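Local coordinates for uncharacterized protein (Bacteroides vulgatus, PDB 4R8O) that is of unknown function but folds as a single-layer antiparallel beta sheet of the DUF3836 family, evolved from beta-hairpin repeats, at residues L8-E13 and V20-F25; L32-K37 and Q54-N59; L67-T72 and T80-W85. All coordinates share one frame; numbering follows the deposited sequence.

Contact 1: L8-E13 and V20-F25; sequences LIYNAE and VSETIF
Tyr10 and Ile24 turn the same way off their strands, chi1 -59° in Tyr10 and -50° in Ile24, each with its gamma carbon (CG or CG1) anti to its own carbonyl carbon, and the two side chains run alongside each other. Ile24 CG1 thereby comes within 3.7 Å of Tyr10 CD2. The carboxylate of Glu22, on an extended chain, arrives at the edge of the same ring, with OE1 3.9 Å from Tyr10 CD2. Leu8 crosses Ile24 at a slant, its CB 3.8 Å from Ile24 CG2.

On the face bearing Ile9, Asn11 and Phe25, the Phe25 ring presents its edge to the first strand: CD1 lies 3.4 Å from Ile9 O, and CE1 meets Asn11 CB. Thr23 CG2 sits over one face of this ring, toward its rim.

Paired backbone bonds join Ile9 to Phe25 and Asn11 to Thr23, the latter with Thr23 N to Asn11 O at 2.8 Å. At the far end Glu13 N bonds to Ser21 O (2.8 Å, 172° at the hydrogen), while Glu13 O accepts from Val20 N, so Val20 and Ser21 both face Glu13 in a classic beta bulge. This is the first hairpin of the sheet, strands 8-15 and 18-28. Since no side-chain hydrogen bond crosses between the two segments, the register is probably set by the backbone ladder and the bulge, with the side chains adding apolar contact.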
loop_
_atom_site.group_PDB
_atom_site.type_symbol
_atom_site.label_atom_id
_atom_site.label_comp_id
_atom_site.label_asym_id
_atom_site.label_seq_id
_atom_site.Cartn_x
_atom_site.Cartn_y
_atom_site.Cartn_z
ATOM N N LEU A 8 -14.118 -8.752 -4.423
ATOM C CA LEU A 8 -12.711 -8.912 -3.998
ATOM C C LEU A 8 -12.447 -9.832 -2.819
ATOM O O LEU A 8 -13.198 -9.842 -1.846
ATOM C CB LEU A 8 -12.083 -7.587 -3.611
ATOM C CG LEU A 8 -12.169 -6.469 -4.630
ATOM C CD1 LEU A 8 -11.740 -5.185 -3.948
ATOM C CD2 LEU A 8 -11.303 -6.787 -5.848
ATOM N N ILE A 9 -11.292 -10.506 -2.868
ATOM C CA ILE A 9 -10.893 -11.487 -1.876
ATOM C C ILE A 9 -9.542 -11.145 -1.248
ATOM O O ILE A 9 -8.565 -10.851 -1.942
ATOM C CB ILE A 9 -10.841 -12.873 -2.515
ATOM C CG1 ILE A 9 -12.244 -13.262 -3.066
ATOM C CG2 ILE A 9 -10.398 -13.883 -1.505
ATOM C CD1 ILE A 9 -12.414 -13.016 -4.554
ATOM N N TYR A 10 -9.479 -11.264 0.074
ATOM C CA TYR A 10 -8.372 -10.765 0.850
ATOM C C TYR A 10 -7.596 -11.871 1.543
ATOM O O TYR A 10 -8.184 -12.780 2.131
ATOM C CB TYR A 10 -8.906 -9.784 1.888
ATOM C CG TYR A 10 -9.647 -8.616 1.239
ATOM C CD1 TYR A 10 -11.008 -8.719 0.921
ATOM C CD2 TYR A 10 -8.989 -7.418 0.905
ATOM C CE1 TYR A 10 -11.693 -7.672 0.308
ATOM C CE2 TYR A 10 -9.671 -6.350 0.301
ATOM C CZ TYR A 10 -11.033 -6.477 0.002
ATOM O OH TYR A 10 -11.754 -5.437 -0.618
ATOM N N ASN A 11 -6.267 -11.778 1.501
ATOM C CA ASN A 11 -5.412 -12.572 2.373
ATOM C C ASN A 11 -4.296 -11.740 2.988
ATOM O O ASN A 11 -3.492 -11.137 2.257
ATOM C CB ASN A 11 -4.768 -13.706 1.634
ATOM C CG ASN A 11 -3.892 -14.535 2.546
ATOM O OD1 ASN A 11 -4.386 -15.330 3.372
ATOM N ND2 ASN A 11 -2.589 -14.343 2.431
ATOM N N ALA A 12 -4.207 -11.811 4.317
ATOM C CA ALA A 12 -3.295 -11.019 5.117
ATOM C C ALA A 12 -2.162 -11.866 5.664
ATOM O O ALA A 12 -2.372 -13.009 6.121
ATOM C CB ALA A 12 -4.033 -10.400 6.289
ATOM N N GLU A 13 -0.967 -11.272 5.656
ATOM C CA GLU A 13 0.191 -11.855 6.264
ATOM C C GLU A 13 0.436 -11.089 7.542
ATOM O O GLU A 13 0.648 -9.856 7.512
ATOM C CB GLU A 13 1.405 -11.700 5.361
ATOM C CG GLU A 13 2.700 -12.037 6.084
ATOM C CD GLU A 13 3.942 -11.800 5.263
ATOM O OE1 GLU A 13 3.845 -11.495 4.036
ATOM O OE2 GLU A 13 5.026 -11.877 5.899
ATOM N N VAL A 20 1.801 -7.246 7.893
ATOM C CA VAL A 20 2.952 -6.700 7.158
ATOM C C VAL A 20 2.614 -6.579 5.694
ATOM O O VAL A 20 3.275 -5.869 4.946
ATOM C CB VAL A 20 4.176 -7.642 7.320
ATOM C CG1 VAL A 20 5.421 -7.155 6.558
ATOM C CG2 VAL A 20 4.490 -7.772 8.792
ATOM N N SER A 21 1.612 -7.319 5.276
ATOM C CA SER A 21 1.215 -7.341 3.905
ATOM C C SER A 21 -0.199 -7.872 3.774
ATOM O O SER A 21 -0.669 -8.647 4.617
ATOM C CB SER A 21 2.162 -8.242 3.122
ATOM O OG SER A 21 1.711 -8.440 1.785
ATOM N N GLU A 22 -0.841 -7.490 2.682
ATOM C CA GLU A 22 -2.145 -8.022 2.340
ATOM C C GLU A 22 -2.295 -8.104 0.828
ATOM O O GLU A 22 -1.919 -7.194 0.112
ATOM C CB GLU A 22 -3.192 -7.128 2.919
ATOM C CG GLU A 22 -4.563 -7.723 2.861
ATOM C CD GLU A 22 -5.622 -6.684 3.004
ATOM O OE1 GLU A 22 -5.662 -5.778 2.150
ATOM O OE2 GLU A 22 -6.401 -6.769 3.963
ATOM N N THR A 23 -2.879 -9.182 0.351
ATOM C CA THR A 23 -3.025 -9.404 -1.072
ATOM C C THR A 23 -4.526 -9.424 -1.391
ATOM O O THR A 23 -5.330 -9.959 -0.627
ATOM C CB THR A 23 -2.333 -10.695 -1.457
ATOM O OG1 THR A 23 -0.997 -10.683 -0.939
ATOM C CG2 THR A 23 -2.261 -10.842 -2.945
ATOM N N ILE A 24 -4.883 -8.823 -2.519
ATOM C CA ILE A 24 -6.279 -8.737 -2.946
ATOM C C ILE A 24 -6.328 -9.409 -4.298
ATOM O O ILE A 24 -5.429 -9.215 -5.139
ATOM C CB ILE A 24 -6.828 -7.293 -2.985
ATOM C CG1 ILE A 24 -6.524 -6.578 -1.657
ATOM C CG2 ILE A 24 -8.339 -7.296 -3.191
ATOM C CD1 ILE A 24 -6.699 -5.066 -1.691
ATOM N N PHE A 25 -7.344 -10.244 -4.477
ATOM C CA PHE A 25 -7.507 -10.989 -5.700
ATOM C C PHE A 25 -8.904 -10.764 -6.249
ATOM O O PHE A 25 -9.807 -10.356 -5.524
ATOM C CB PHE A 25 -7.419 -12.490 -5.461
ATOM C CG PHE A 25 -6.255 -12.959 -4.640
ATOM C CD1 PHE A 25 -6.362 -13.063 -3.247
ATOM C CD2 PHE A 25 -5.097 -13.465 -5.255
ATOM C CE1 PHE A 25 -5.305 -13.565 -2.475
ATOM C CE2 PHE A 25 -4.045 -13.997 -4.471
ATOM C CZ PHE A 25 -4.137 -14.019 -3.082
#

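Contact 2: L32-K37 and Q54-N59; sequences LTNYMK and QKWNSN
The contact belongs to the beta hairpin of strands 31-42 and 48-57, at the end away from its turn. Asn34 CB stands over the five-membered ring of Trp56, 3.6 Å from its centroid and 17° off the normal, a CH-pi contact. The Asn34 amide is nearly perpendicular to the indole, planes 84° apart, and its ND2 lies above it toward the rim, 3.8 Å from Trp56 CE3. Trp56 CG is anti to the backbone N (chi1 -177°), which carries the ring across to Asn34, with CD1 3.4 Å from Asn34 O. The Trp56 ring also meets Trp63 of strand 62-73 edge-to-face.

In this single-layer sheet, strand 31-42 also pairs along its other edge with strand 18-28, where Tyr35 and Met36 both face Ile24 in a classic beta bulge. Toward strand 48-57, Lys37 and Gln54 form a hydrogen-bonded pair, with Gln54 N 2.8 Å from Lys37 O. Trp56 N also bonds to Tyr35 O. An alanine in place of Trp56 is likely to leave Asn34 CB without its CH-pi partner and Trp63 without its edge-to-face one. Selenomethionine Met36 lays CG 3.5 Å from Gln54 O, while Gln54 NE2 bonds to Asn65 and OE1 to Asn39.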
loop_
_atom_site.group_PDB
_atom_site.type_symbol
_atom_site.label_atom_id
_atom_site.label_comp_id
_atom_site.label_asym_id
_atom_site.label_seq_id
_atom_site.Cartn_x
_atom_site.Cartn_y
_atom_site.Cartn_z
ATOM N N LEU A 32 -8.231 -17.940 -8.291
ATOM C CA LEU A 32 -7.882 -16.585 -7.866
ATOM C C LEU A 32 -6.898 -15.974 -8.821
ATOM O O LEU A 32 -5.977 -16.634 -9.296
ATOM C CB LEU A 32 -7.183 -16.594 -6.506
ATOM C CG LEU A 32 -7.950 -17.001 -5.266
ATOM C CD1 LEU A 32 -7.006 -17.160 -4.083
ATOM C CD2 LEU A 32 -9.019 -15.971 -4.950
ATOM N N THR A 33 -7.033 -14.684 -9.031
ATOM C CA THR A 33 -6.102 -13.987 -9.882
ATOM C C THR A 33 -5.680 -12.725 -9.162
ATOM O O THR A 33 -6.501 -11.966 -8.641
ATOM C CB THR A 33 -6.669 -13.775 -11.289
ATOM O OG1 THR A 33 -5.799 -12.917 -12.024
ATOM C CG2 THR A 33 -8.081 -13.197 -11.258
ATOM N N ASN A 34 -4.374 -12.536 -9.097
ATOM C CA ASN A 34 -3.791 -11.414 -8.383
ATOM C C ASN A 34 -4.296 -10.081 -8.879
ATOM O O ASN A 34 -4.402 -9.889 -10.089
ATOM C CB ASN A 34 -2.266 -11.423 -8.540
ATOM C CG ASN A 34 -1.592 -12.453 -7.673
ATOM O OD1 ASN A 34 -2.200 -12.989 -6.751
ATOM N ND2 ASN A 34 -0.311 -12.733 -7.950
ATOM N N TYR A 35 -4.540 -9.148 -7.956
ATOM C CA TYR A 35 -5.019 -7.819 -8.328
ATOM C C TYR A 35 -4.264 -6.635 -7.742
ATOM O O TYR A 35 -3.809 -5.749 -8.482
ATOM C CB TYR A 35 -6.464 -7.719 -7.938
ATOM C CG TYR A 35 -7.092 -6.443 -8.350
ATOM C CD1 TYR A 35 -6.979 -5.971 -9.668
ATOM C CD2 TYR A 35 -7.818 -5.696 -7.441
ATOM C CE1 TYR A 35 -7.571 -4.790 -10.052
ATOM C CE2 TYR A 35 -8.436 -4.521 -7.826
ATOM C CZ TYR A 35 -8.312 -4.075 -9.129
ATOM O OH TYR A 35 -8.906 -2.905 -9.510
HETATM N N MSE A 36 -4.148 -6.624 -6.423
HETATM C CA MSE A 36 -3.416 -5.587 -5.723
HETATM C C MSE A 36 -2.734 -6.145 -4.495
HETATM O O MSE A 36 -3.206 -7.100 -3.914
HETATM C CB MSE A 36 -4.491 -4.526 -5.486
HETATM C CG MSE A 36 -4.052 -3.453 -4.522
HETATM SE SE MSE A 36 -4.840 -1.681 -4.830
HETATM C CE MSE A 36 -3.781 -1.210 -3.309
ATOM N N LYS A 37 -1.635 -5.534 -4.065
ATOM C CA LYS A 37 -0.884 -5.991 -2.870
ATOM C C LYS A 37 -0.494 -4.783 -2.078
ATOM O O LYS A 37 0.067 -3.829 -2.629
ATOM C CB LYS A 37 0.367 -6.737 -3.302
ATOM C CG LYS A 37 1.085 -7.501 -2.194
ATOM C CD LYS A 37 2.323 -8.157 -2.762
ATOM C CE LYS A 37 3.144 -8.840 -1.688
ATOM N NZ LYS A 37 4.574 -8.905 -2.079
ATOM N N GLN A 54 0.643 -1.920 -4.601
ATOM C CA GLN A 54 1.150 -2.425 -5.873
ATOM C C GLN A 54 0.028 -3.047 -6.657
ATOM O O GLN A 54 -0.897 -3.593 -6.074
ATOM C CB GLN A 54 2.243 -3.439 -5.625
ATOM C CG GLN A 54 3.501 -2.807 -5.114
ATOM C CD GLN A 54 4.617 -3.824 -4.946
ATOM O OE1 GLN A 54 4.434 -4.834 -4.293
ATOM N NE2 GLN A 54 5.790 -3.542 -5.519
ATOM N N LYS A 55 0.142 -2.988 -7.973
ATOM C CA LYS A 55 -0.839 -3.560 -8.875
ATOM C C LYS A 55 -0.243 -4.746 -9.628
ATOM O O LYS A 55 0.946 -4.768 -9.952
ATOM C CB LYS A 55 -1.333 -2.482 -9.849
ATOM C CG LYS A 55 -0.247 -1.664 -10.576
ATOM C CD LYS A 55 -0.692 -1.080 -11.926
ATOM C CE LYS A 55 -1.120 -2.178 -12.904
ATOM N NZ LYS A 55 -1.006 -1.788 -14.334
ATOM N N TRP A 56 -1.078 -5.728 -9.924
ATOM C CA TRP A 56 -0.608 -6.899 -10.655
ATOM C C TRP A 56 -0.688 -6.605 -12.145
ATOM O O TRP A 56 -1.764 -6.254 -12.649
ATOM C CB TRP A 56 -1.442 -8.120 -10.301
ATOM C CG TRP A 56 -0.967 -9.361 -10.966
ATOM C CD1 TRP A 56 -1.610 -10.049 -11.944
ATOM C CD2 TRP A 56 0.259 -10.042 -10.726
ATOM N NE1 TRP A 56 -0.870 -11.137 -12.327
ATOM C CE2 TRP A 56 0.280 -11.165 -11.585
ATOM C CE3 TRP A 56 1.338 -9.824 -9.853
ATOM C CZ2 TRP A 56 1.334 -12.067 -11.609
ATOM C CZ3 TRP A 56 2.391 -10.727 -9.862
ATOM C CH2 TRP A 56 2.381 -11.840 -10.751
ATOM N N ASN A 57 0.435 -6.755 -12.845
ATOM C CA ASN A 57 0.435 -6.656 -14.294
ATOM C C ASN A 57 0.569 -8.052 -14.862
ATOM O O ASN A 57 1.684 -8.569 -15.021
ATOM C CB ASN A 57 1.540 -5.752 -14.789
ATOM C CG ASN A 57 1.457 -5.495 -16.285
ATOM O OD1 ASN A 57 0.411 -5.710 -16.915
ATOM N ND2 ASN A 57 2.553 -5.021 -16.868
ATOM N N SER A 58 -0.592 -8.653 -15.141
ATOM C CA SER A 58 -0.670 -10.036 -15.615
ATOM C C SER A 58 0.173 -10.304 -16.848
ATOM O O SER A 58 0.889 -11.305 -16.895
ATOM C CB SER A 58 -2.112 -10.401 -15.920
ATOM O OG SER A 58 -2.619 -9.518 -16.895
ATOM N N ASN A 59 0.153 -9.364 -17.788
ATOM C CA ASN A 59 0.847 -9.521 -19.072
ATOM C C ASN A 59 2.362 -9.425 -18.953
ATOM O O ASN A 59 3.083 -9.909 -19.833
ATOM C CB ASN A 59 0.382 -8.489 -20.119
ATOM C CG ASN A 59 -1.122 -8.469 -20.319
ATOM O OD1 ASN A 59 -1.654 -9.060 -21.268
ATOM N ND2 ASN A 59 -1.818 -7.780 -19.426
#

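Contact 3: L67-T72 and T80-W85; sequences LCIRYT and TEYYKW
Cys68 with Tyr83 and Arg70 with Glu81 are bonded through their backbones in two reciprocal pairs. Tyr83 N reaches Cys68 O at 2.8 Å, and Glu81 N reaches Arg70 O at 2.9 Å with 165° at the hydrogen; Cys68 N and Arg70 N return bonds to Tyr83 O and Glu81 O. Cys68 O also lies at the edge of the Tyr83 ring, near its plane, 3.6 Å from CD1.

Arg70 and Tyr83 make the cation-pi contact of this hairpin: the guanidinium lies flat on the ring, planes 16° apart, with Arg70 CZ 4.1 Å from the Tyr83 ring centroid and only 7° off its normal. NH1 is the guanidinium atom nearest to the ring carbons, 3.9 Å from Tyr83 CZ. The arginine chain is extended from CG to NE and crosses the tyrosine at about a right angle, so CD passes close to Tyr83 CE1 before the charged group reaches the ring. Arg70 NE also has a long, weak ion pair with Glu50 on strand 48-57.

On the opposite face Ile69 and Tyr82 run side by side, pointing the same way, with Ile69 CG1 4.0 Å from Tyr82 CD2. Next along, Thr80 CG2 meets Tyr71 CD1 at 3.8 Å, and Ile69 CG2 sits over one face of the Tyr71 ring. Leu67 CD2 approaches Lys84 CE at the other end, where Lys84 NZ bonds to Asn66.

The pair of strands 62-73 and 78-86 thus carries different chemistry on its two faces: a cation held over an aromatic ring on one, whose pi face probably stabilises the positive charge, and aliphatic-aromatic contacts on the other.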
loop_
_atom_site.group_PDB
_atom_site.type_symbol
_atom_site.label_atom_id
_atom_site.label_comp_id
_atom_site.label_asym_id
_atom_site.label_seq_id
_atom_site.Cartn_x
_atom_site.Cartn_y
_atom_site.Cartn_z
ATOM N N LEU A 67 1.209 3.466 -6.101
ATOM C CA LEU A 67 0.948 4.472 -5.091
ATOM C C LEU A 67 1.583 4.047 -3.801
ATOM O O LEU A 67 1.822 2.854 -3.586
ATOM C CB LEU A 67 -0.566 4.613 -4.861
ATOM C CG LEU A 67 -1.346 5.218 -6.038
ATOM C CD1 LEU A 67 -2.870 5.181 -5.825
ATOM C CD2 LEU A 67 -0.888 6.648 -6.324
ATOM N N CYS A 68 1.814 5.023 -2.930
ATOM C CA CYS A 68 2.417 4.786 -1.605
ATOM C C CYS A 68 2.011 5.935 -0.719
ATOM O O CYS A 68 2.161 7.086 -1.099
ATOM C CB CYS A 68 3.910 4.763 -1.728
ATOM S SG CYS A 68 4.784 4.200 -0.270
ATOM N N ILE A 69 1.453 5.606 0.425
ATOM C CA ILE A 69 1.019 6.557 1.419
ATOM C C ILE A 69 1.925 6.441 2.635
ATOM O O ILE A 69 2.296 5.334 3.018
ATOM C CB ILE A 69 -0.355 6.202 1.942
ATOM C CG1 ILE A 69 -1.336 5.971 0.776
ATOM C CG2 ILE A 69 -0.849 7.305 2.854
ATOM C CD1 ILE A 69 -2.652 5.336 1.203
ATOM N N ARG A 70 2.225 7.577 3.256
ATOM C CA ARG A 70 3.139 7.661 4.402
ATOM C C ARG A 70 2.489 8.490 5.471
ATOM O O ARG A 70 1.920 9.525 5.160
ATOM C CB ARG A 70 4.469 8.252 3.975
ATOM C CG ARG A 70 5.196 7.258 3.074
ATOM C CD ARG A 70 6.687 7.510 2.815
ATOM N NE ARG A 70 6.999 6.799 1.581
ATOM C CZ ARG A 70 8.059 6.978 0.785
ATOM N NH1 ARG A 70 9.032 7.844 1.077
ATOM N NH2 ARG A 70 8.157 6.249 -0.334
ATOM N N TYR A 71 2.516 7.995 6.703
ATOM C CA TYR A 71 1.780 8.597 7.811
ATOM C C TYR A 71 2.776 9.111 8.815
ATOM O O TYR A 71 3.796 8.458 9.055
ATOM C CB TYR A 71 0.887 7.562 8.451
ATOM C CG TYR A 71 -0.198 6.955 7.544
ATOM C CD1 TYR A 71 -1.421 7.611 7.335
ATOM C CD2 TYR A 71 -0.026 5.695 6.945
ATOM C CE1 TYR A 71 -2.431 7.050 6.545
ATOM C CE2 TYR A 71 -1.039 5.122 6.150
ATOM C CZ TYR A 71 -2.234 5.808 5.961
ATOM O OH TYR A 71 -3.249 5.268 5.207
ATOM N N THR A 72 2.520 10.309 9.336
ATOM C CA THR A 72 3.362 10.935 10.336
ATOM C C THR A 72 2.494 11.369 11.484
ATOM O O THR A 72 1.414 11.946 11.283
ATOM C CB THR A 72 4.048 12.139 9.748
ATOM O OG1 THR A 72 4.738 11.724 8.564
ATOM C CG2 THR A 72 5.026 12.754 10.751
ATOM N N THR A 80 -0.708 12.713 6.402
ATOM C CA THR A 80 -0.660 11.639 5.411
ATOM C C THR A 80 -0.204 12.245 4.108
ATOM O O THR A 80 -0.752 13.249 3.648
ATOM C CB THR A 80 -2.025 10.955 5.213
ATOM O OG1 THR A 80 -2.763 11.626 4.195
ATOM C CG2 THR A 80 -2.834 10.981 6.469
ATOM N N GLU A 81 0.807 11.647 3.506
ATOM C CA GLU A 81 1.347 12.136 2.252
ATOM C C GLU A 81 1.286 11.053 1.216
ATOM O O GLU A 81 1.544 9.895 1.541
ATOM C CB GLU A 81 2.778 12.521 2.441
ATOM C CG GLU A 81 3.010 13.692 3.343
ATOM C CD GLU A 81 4.513 13.976 3.453
ATOM O OE1 GLU A 81 5.230 13.100 3.986
ATOM O OE2 GLU A 81 4.970 15.045 2.979
ATOM N N TYR A 82 1.032 11.434 -0.037
ATOM C CA TYR A 82 0.776 10.480 -1.103
ATOM C C TYR A 82 1.855 10.596 -2.127
ATOM O O TYR A 82 2.179 11.709 -2.565
ATOM C CB TYR A 82 -0.580 10.813 -1.764
ATOM C CG TYR A 82 -1.745 10.730 -0.805
ATOM C CD1 TYR A 82 -2.182 11.846 -0.071
ATOM C CD2 TYR A 82 -2.422 9.544 -0.631
ATOM C CE1 TYR A 82 -3.268 11.741 0.830
ATOM C CE2 TYR A 82 -3.511 9.441 0.227
ATOM C CZ TYR A 82 -3.919 10.523 0.961
ATOM O OH TYR A 82 -4.970 10.322 1.821
ATOM N N TYR A 83 2.375 9.457 -2.571
ATOM C CA TYR A 83 3.473 9.444 -3.533
ATOM C C TYR A 83 3.052 8.633 -4.714
ATOM O O TYR A 83 2.342 7.638 -4.554
ATOM C CB TYR A 83 4.690 8.775 -2.894
ATOM C CG TYR A 83 5.339 9.542 -1.751
ATOM C CD1 TYR A 83 4.764 9.576 -0.512
ATOM C CD2 TYR A 83 6.597 10.171 -1.914
ATOM C CE1 TYR A 83 5.365 10.271 0.549
ATOM C CE2 TYR A 83 7.220 10.829 -0.868
ATOM C CZ TYR A 83 6.622 10.885 0.338
ATOM O OH TYR A 83 7.265 11.572 1.336
ATOM N N LYS A 84 3.491 9.018 -5.908
ATOM C CA LYS A 84 3.234 8.203 -7.100
ATOM C C LYS A 84 4.557 7.728 -7.651
ATOM O O LYS A 84 5.563 8.451 -7.584
ATOM C CB LYS A 84 2.438 8.983 -8.149
ATOM C CG LYS A 84 1.953 8.107 -9.302
ATOM C CD LYS A 84 0.602 8.549 -9.902
ATOM C CE LYS A 84 -0.310 7.375 -10.315
ATOM N NZ LYS A 84 0.328 6.157 -10.913
ATOM N N TRP A 85 4.561 6.491 -8.140
ATOM C CA TRP A 85 5.756 5.869 -8.709
ATOM C C TRP A 85 6.017 6.429 -10.101
ATOM O O TRP A 85 5.096 6.553 -10.897
ATOM C CB TRP A 85 5.541 4.343 -8.813
ATOM C CG TRP A 85 6.718 3.630 -9.360
ATOM C CD1 TRP A 85 6.869 3.143 -10.629
ATOM C CD2 TRP A 85 7.941 3.353 -8.673
ATOM N NE1 TRP A 85 8.114 2.556 -10.769
ATOM C CE2 TRP A 85 8.787 2.671 -9.579
ATOM C CE3 TRP A 85 8.403 3.604 -7.381
ATOM C CZ2 TRP A 85 10.079 2.259 -9.235
ATOM C CZ3 TRP A 85 9.712 3.189 -7.021
ATOM C CH2 TRP A 85 10.521 2.518 -7.949
#

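Overall arrangement
From the N terminus, contact 1 closes the first hairpin, joining 8-13 to 20-25 around the turn between strands 8-15 and 18-28. Contact 2 then closes the wider loop from 32-37 to 54-59, before contact 3 closes that from 67-72 to 80-85. The three follow in series; none nests within or crosses another. Contacts 1 and 2 touch, with Ile24 N 2.8 Å from Met36 O in a probable hydrogen bond, because strands 18-28 and 31-42 are neighbours. Contacts 2 and 3 come within about 5 Å between nearest atoms without touching, their strands 48-57 and 62-73 being adjacent. Each ties one pair of successive strands, and strand 91-102 completes the sheet beyond contact 3.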